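PDB 7ATL: esterase from uncultured bacterium pCosCE1, which hydrolyses carboxylic esters as a family VIII carboxylesterase with a beta-lactamase-like fold and also shows promiscuous acyltransferase activity. Local coordinates for residues A[6-18]-A[370-382]. Sequence-based numbering, arbitrary orientation.
Sequences QSLAKRVQGVSQQ and GRYPLQIRDAVYG
V15 is the knob of this helix pair, seated among Y372, Q375, I376 and A379 of the facing helix. Its CG1, anti to the backbone N (chi1 167°), presses on Q375 CB at 3.4 Å and meets I376 CD1, while its CG2 leans over the Q375 carbonyl oxygen toward the A379 methyl. One turn back, V12 packs beside it: CG2 rests on A379 CB at 3.6 Å, and CG1 reaches I376 CD1, the side chains crossing at about a right angle. The small A379 lets the backbones close in, its CA only 5.2 Å from that of V12. Farther toward the helix start, L8 lays CD1 over the carbonyl oxygens of A379 and V380 (3.4 Å to V380 O), a van der Waals contact with the backbone.

A polar contact flanks this core on the sheet side: S16 OG and Y372 OH share a 2.9 Å hydrogen bond at the edge of the phenol ring, whose face carries I376 CG1; the phenol hydroxyl also bonds S28 OG on strand 27-34. Another lies near the C-terminal end of helix 372-381, where R11, its chain bent at chi3 (-59°), sends NE to A379 O (3.0 Å), nearly in the guanidinium plane; NH2 adds a weak second bond. G382 CA lies over one guanidinium face, 3.4 Å from NE.

The axes of segments 6-18 and 372-381 approach to 8.5 Å and run nearly antiparallel. Helices 3-21 and 372-381 pack side by side on the antiparallel sheet, V12 touching V30 and V380 touching I355: the paired terminal helices of the serine beta-lactamase fold.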
loop_
_atom_site.group_PDB
_atom_site.type_symbol
_atom_site.label_atom_id
_atom_site.label_comp_id
_atom_site.label_asym_id
_atom_site.label_seq_id
_atom_site.Cartn_x
_atom_site.Cartn_y
_atom_site.Cartn_z
ATOM N N GLN A 6 2.177 9.311 27.789
ATOM C CA GLN A 6 3.454 10.083 27.659
ATOM C C GLN A 6 4.646 9.136 27.839
ATOM O O GLN A 6 5.751 9.489 27.434
ATOM C CB GLN A 6 3.520 11.271 28.622
ATOM C CG GLN A 6 3.434 10.868 30.081
ATOM C CD GLN A 6 3.504 12.064 30.995
ATOM O OE1 GLN A 6 4.336 12.140 31.897
ATOM N NE2 GLN A 6 2.625 13.022 30.748
ATOM N N SER A 7 4.416 7.971 28.426
ATOM C CA SER A 7 5.396 6.863 28.488
ATOM C C SER A 7 5.623 6.298 27.072
ATOM O O SER A 7 6.758 5.940 26.731
ATOM C CB SER A 7 4.886 5.811 29.420
ATOM O OG SER A 7 5.966 5.204 30.078
ATOM N N LEU A 8 4.542 6.211 26.293
ATOM C CA LEU A 8 4.524 5.743 24.888
ATOM C C LEU A 8 5.269 6.766 24.028
ATOM O O LEU A 8 6.232 6.377 23.318
ATOM C CB LEU A 8 3.059 5.610 24.464
ATOM C CG LEU A 8 2.810 5.245 23.004
ATOM C CD1 LEU A 8 2.761 3.738 22.828
ATOM C CD2 LEU A 8 1.515 5.871 22.530
ATOM N N ALA A 9 4.824 8.020 24.105
ATOM C CA ALA A 9 5.480 9.182 23.464
ATOM C C ALA A 9 7.006 9.095 23.681
ATOM O O ALA A 9 7.760 9.199 22.696
ATOM C CB ALA A 9 4.861 10.467 23.973
ATOM N N LYS A 10 7.445 8.833 24.909
ATOM C CA LYS A 10 8.871 8.633 25.274
ATOM C C LYS A 10 9.458 7.593 24.308
ATOM O O LYS A 10 10.362 7.962 23.545
ATOM C CB LYS A 10 8.967 8.246 26.763
ATOM C CG LYS A 10 10.363 8.094 27.375
ATOM C CD LYS A 10 11.328 9.258 27.136
ATOM C CE LYS A 10 10.780 10.628 27.497
ATOM N NZ LYS A 10 10.597 10.796 28.958
ATOM N N ARG A 11 8.927 6.362 24.314
ATOM C CA ARG A 11 9.511 5.178 23.617
ATOM C C ARG A 11 9.555 5.431 22.106
ATOM O O ARG A 11 10.621 5.197 21.484
ATOM C CB ARG A 11 8.695 3.913 23.914
ATOM C CG ARG A 11 8.817 3.391 25.340
ATOM C CD ARG A 11 8.186 2.021 25.508
ATOM N NE ARG A 11 6.756 1.980 25.168
ATOM C CZ ARG A 11 5.738 2.331 25.963
ATOM N NH1 ARG A 11 5.947 2.788 27.186
ATOM N NH2 ARG A 11 4.496 2.240 25.518
ATOM N N VAL A 12 8.446 5.922 21.550
ATOM C CA VAL A 12 8.250 6.108 20.082
ATOM C C VAL A 12 9.180 7.222 19.590
ATOM O O VAL A 12 9.980 6.946 18.665
ATOM C CB VAL A 12 6.778 6.398 19.748
ATOM C CG1 VAL A 12 6.596 6.793 18.294
ATOM C CG2 VAL A 12 5.909 5.203 20.091
ATOM N N GLN A 13 9.079 8.412 20.189
ATOM C CA GLN A 13 10.015 9.548 19.981
ATOM C C GLN A 13 11.468 9.041 19.998
ATOM O O GLN A 13 12.262 9.433 19.108
ATOM C CB GLN A 13 9.810 10.580 21.086
ATOM C CG GLN A 13 10.564 11.874 20.849
ATOM C CD GLN A 13 10.017 12.538 19.610
ATOM O OE1 GLN A 13 8.803 12.611 19.422
ATOM N NE2 GLN A 13 10.908 13.004 18.747
ATOM N N GLY A 14 11.814 8.200 20.980
ATOM C CA GLY A 14 13.174 7.656 21.143
ATOM C C GLY A 14 13.607 6.901 19.907
ATOM O O GLY A 14 14.732 7.123 19.457
ATOM N N VAL A 15 12.724 6.050 19.375
ATOM C CA VAL A 15 13.010 5.179 18.197
ATOM C C VAL A 15 13.222 6.059 16.958
ATOM O O VAL A 15 14.115 5.735 16.167
ATOM C CB VAL A 15 11.908 4.119 17.976
ATOM C CG1 VAL A 15 12.026 3.442 16.617
ATOM C CG2 VAL A 15 11.914 3.059 19.074
ATOM N N SER A 16 12.439 7.124 16.809
ATOM C CA SER A 16 12.485 8.050 15.655
ATOM C C SER A 16 13.757 8.895 15.719
ATOM O O SER A 16 14.447 9.013 14.675
ATOM C CB SER A 16 11.261 8.907 15.605
ATOM O OG SER A 16 10.093 8.123 15.380
ATOM N N GLN A 17 14.065 9.460 16.887
ATOM C CA GLN A 17 15.246 10.344 17.071
ATOM C C GLN A 17 16.516 9.522 16.810
ATOM O O GLN A 17 17.389 10.005 16.067
ATOM C CB GLN A 17 15.263 11.004 18.458
ATOM C CG GLN A 17 16.135 12.259 18.545
ATOM C CD GLN A 17 15.951 13.144 17.333
ATOM O OE1 GLN A 17 14.842 13.592 17.026
ATOM N NE2 GLN A 17 17.033 13.349 16.595
ATOM N N GLN A 18 16.595 8.315 17.364
ATOM C CA GLN A 18 17.725 7.378 17.161
ATOM C C GLN A 18 17.914 7.133 15.658
ATOM O O GLN A 18 19.061 7.238 15.174
ATOM C CB GLN A 18 17.453 6.091 17.943
ATOM C CG GLN A 18 18.480 4.991 17.700
ATOM C CD GLN A 18 18.400 3.944 18.784
ATOM O OE1 GLN A 18 17.931 2.822 18.580
ATOM N NE2 GLN A 18 18.819 4.331 19.976
ATOM N N GLY A 370 13.119 -2.034 6.839
ATOM C CA GLY A 370 14.250 -1.872 7.770
ATOM C C GLY A 370 13.867 -2.216 9.199
ATOM O O GLY A 370 12.809 -2.829 9.406
ATOM N N ARG A 371 14.686 -1.795 10.160
ATOM C CA ARG A 371 14.411 -1.974 11.611
ATOM C C ARG A 371 13.311 -0.992 12.064
ATOM O O ARG A 371 12.551 -1.344 12.988
ATOM C CB ARG A 371 15.732 -1.879 12.387
ATOM C CG ARG A 371 16.582 -3.143 12.273
ATOM C CD ARG A 371 18.072 -2.943 12.512
ATOM N NE ARG A 371 18.388 -2.598 13.902
ATOM C CZ ARG A 371 18.856 -1.422 14.346
ATOM N NH1 ARG A 371 19.088 -1.265 15.638
ATOM N NH2 ARG A 371 19.098 -0.410 13.524
ATOM N N TYR A 372 13.175 0.165 11.406
ATOM C CA TYR A 372 12.341 1.298 11.886
ATOM C C TYR A 372 10.902 0.870 12.122
ATOM O O TYR A 372 10.380 1.123 13.199
ATOM C CB TYR A 372 12.353 2.474 10.914
ATOM C CG TYR A 372 11.626 3.695 11.416
ATOM C CD1 TYR A 372 12.082 4.405 12.515
ATOM C CD2 TYR A 372 10.493 4.165 10.781
ATOM C CE1 TYR A 372 11.443 5.554 12.958
ATOM C CE2 TYR A 372 9.851 5.319 11.202
ATOM C CZ TYR A 372 10.330 6.019 12.288
ATOM O OH TYR A 372 9.686 7.143 12.701
ATOM N N PRO A 373 10.187 0.286 11.131
ATOM C CA PRO A 373 8.784 -0.078 11.330
ATOM C C PRO A 373 8.595 -1.030 12.521
ATOM O O PRO A 373 7.606 -0.874 13.214
ATOM C CB PRO A 373 8.361 -0.749 10.010
ATOM C CG PRO A 373 9.655 -1.078 9.296
ATOM C CD PRO A 373 10.648 -0.044 9.774
ATOM N N LEU A 374 9.555 -1.945 12.745
ATOM C CA LEU A 374 9.488 -2.973 13.820
ATOM C C LEU A 374 9.734 -2.341 15.194
ATOM O O LEU A 374 9.036 -2.735 16.167
ATOM C CB LEU A 374 10.507 -4.079 13.542
ATOM C CG LEU A 374 10.291 -4.887 12.258
ATOM C CD1 LEU A 374 11.049 -6.215 12.318
ATOM C CD2 LEU A 374 8.801 -5.107 11.992
ATOM N N GLN A 375 10.691 -1.420 15.284
ATOM C CA GLN A 375 11.042 -0.752 16.557
ATOM C C GLN A 375 9.901 0.182 16.933
ATOM O O GLN A 375 9.656 0.341 18.138
ATOM C CB GLN A 375 12.323 0.065 16.450
ATOM C CG GLN A 375 13.578 -0.771 16.292
ATOM C CD GLN A 375 14.656 0.098 15.698
ATOM O OE1 GLN A 375 14.388 1.098 15.024
ATOM N NE2 GLN A 375 15.894 -0.282 15.938
ATOM N N ILE A 376 9.244 0.795 15.946
ATOM C CA ILE A 376 8.010 1.584 16.211
ATOM C C ILE A 376 6.958 0.624 16.778
ATOM O O ILE A 376 6.394 0.926 17.853
ATOM C CB ILE A 376 7.508 2.312 14.957
ATOM C CG1 ILE A 376 8.491 3.405 14.522
ATOM C CG2 ILE A 376 6.104 2.863 15.208
ATOM C CD1 ILE A 376 8.447 4.658 15.385
ATOM N N ARG A 377 6.743 -0.499 16.089
ATOM C CA ARG A 377 5.767 -1.543 16.471
ATOM C C ARG A 377 5.998 -1.863 17.952
ATOM O O ARG A 377 5.058 -1.713 18.766
ATOM C CB ARG A 377 5.931 -2.768 15.565
ATOM C CG ARG A 377 5.112 -3.973 16.012
ATOM C CD ARG A 377 5.617 -5.301 15.483
ATOM N NE ARG A 377 6.936 -5.648 15.976
ATOM C CZ ARG A 377 7.606 -6.755 15.656
ATOM N NH1 ARG A 377 7.087 -7.654 14.835
ATOM N NH2 ARG A 377 8.808 -6.948 16.171
ATOM N N ASP A 378 7.228 -2.242 18.280
ATOM C CA ASP A 378 7.681 -2.558 19.660
ATOM C C ASP A 378 7.397 -1.377 20.618
ATOM O O ASP A 378 6.865 -1.618 21.723
ATOM C CB ASP A 378 9.143 -3.004 19.610
ATOM C CG ASP A 378 9.301 -4.384 19.005
ATOM O OD1 ASP A 378 8.291 -4.911 18.472
ATOM O OD2 ASP A 378 10.403 -4.930 19.097
ATOM N N ALA A 379 7.689 -0.139 20.228
ATOM C CA ALA A 379 7.427 1.044 21.079
ATOM C C ALA A 379 5.927 1.155 21.378
ATOM O O ALA A 379 5.595 1.630 22.461
ATOM C CB ALA A 379 7.948 2.309 20.440
ATOM N N VAL A 380 5.043 0.761 20.460
ATOM C CA VAL A 380 3.574 0.897 20.683
ATOM C C VAL A 380 3.147 -0.061 21.806
ATOM O O VAL A 380 2.402 0.373 22.693
ATOM C CB VAL A 380 2.783 0.681 19.382
ATOM C CG1 VAL A 380 1.280 0.644 19.623
ATOM C CG2 VAL A 380 3.119 1.758 18.362
ATOM N N TYR A 381 3.656 -1.290 21.813
ATOM C CA TYR A 381 3.259 -2.348 22.775
ATOM C C TYR A 381 4.184 -2.375 24.027
ATOM O O TYR A 381 3.943 -3.225 24.900
ATOM C CB TYR A 381 3.222 -3.707 22.056
ATOM C CG TYR A 381 2.181 -3.881 20.969
ATOM C CD1 TYR A 381 2.469 -3.634 19.637
ATOM C CD2 TYR A 381 0.922 -4.364 21.260
ATOM C CE1 TYR A 381 1.523 -3.819 18.638
ATOM C CE2 TYR A 381 -0.033 -4.562 20.276
ATOM C CZ TYR A 381 0.259 -4.297 18.950
ATOM O OH TYR A 381 -0.694 -4.511 17.985
ATOM N N GLY A 382 5.219 -1.525 24.131
ATOM C CA GLY A 382 6.055 -1.362 25.348
ATOM C C GLY A 382 6.617 -2.671 25.887
ATOM O O GLY A 382 7.137 -3.460 25.110
#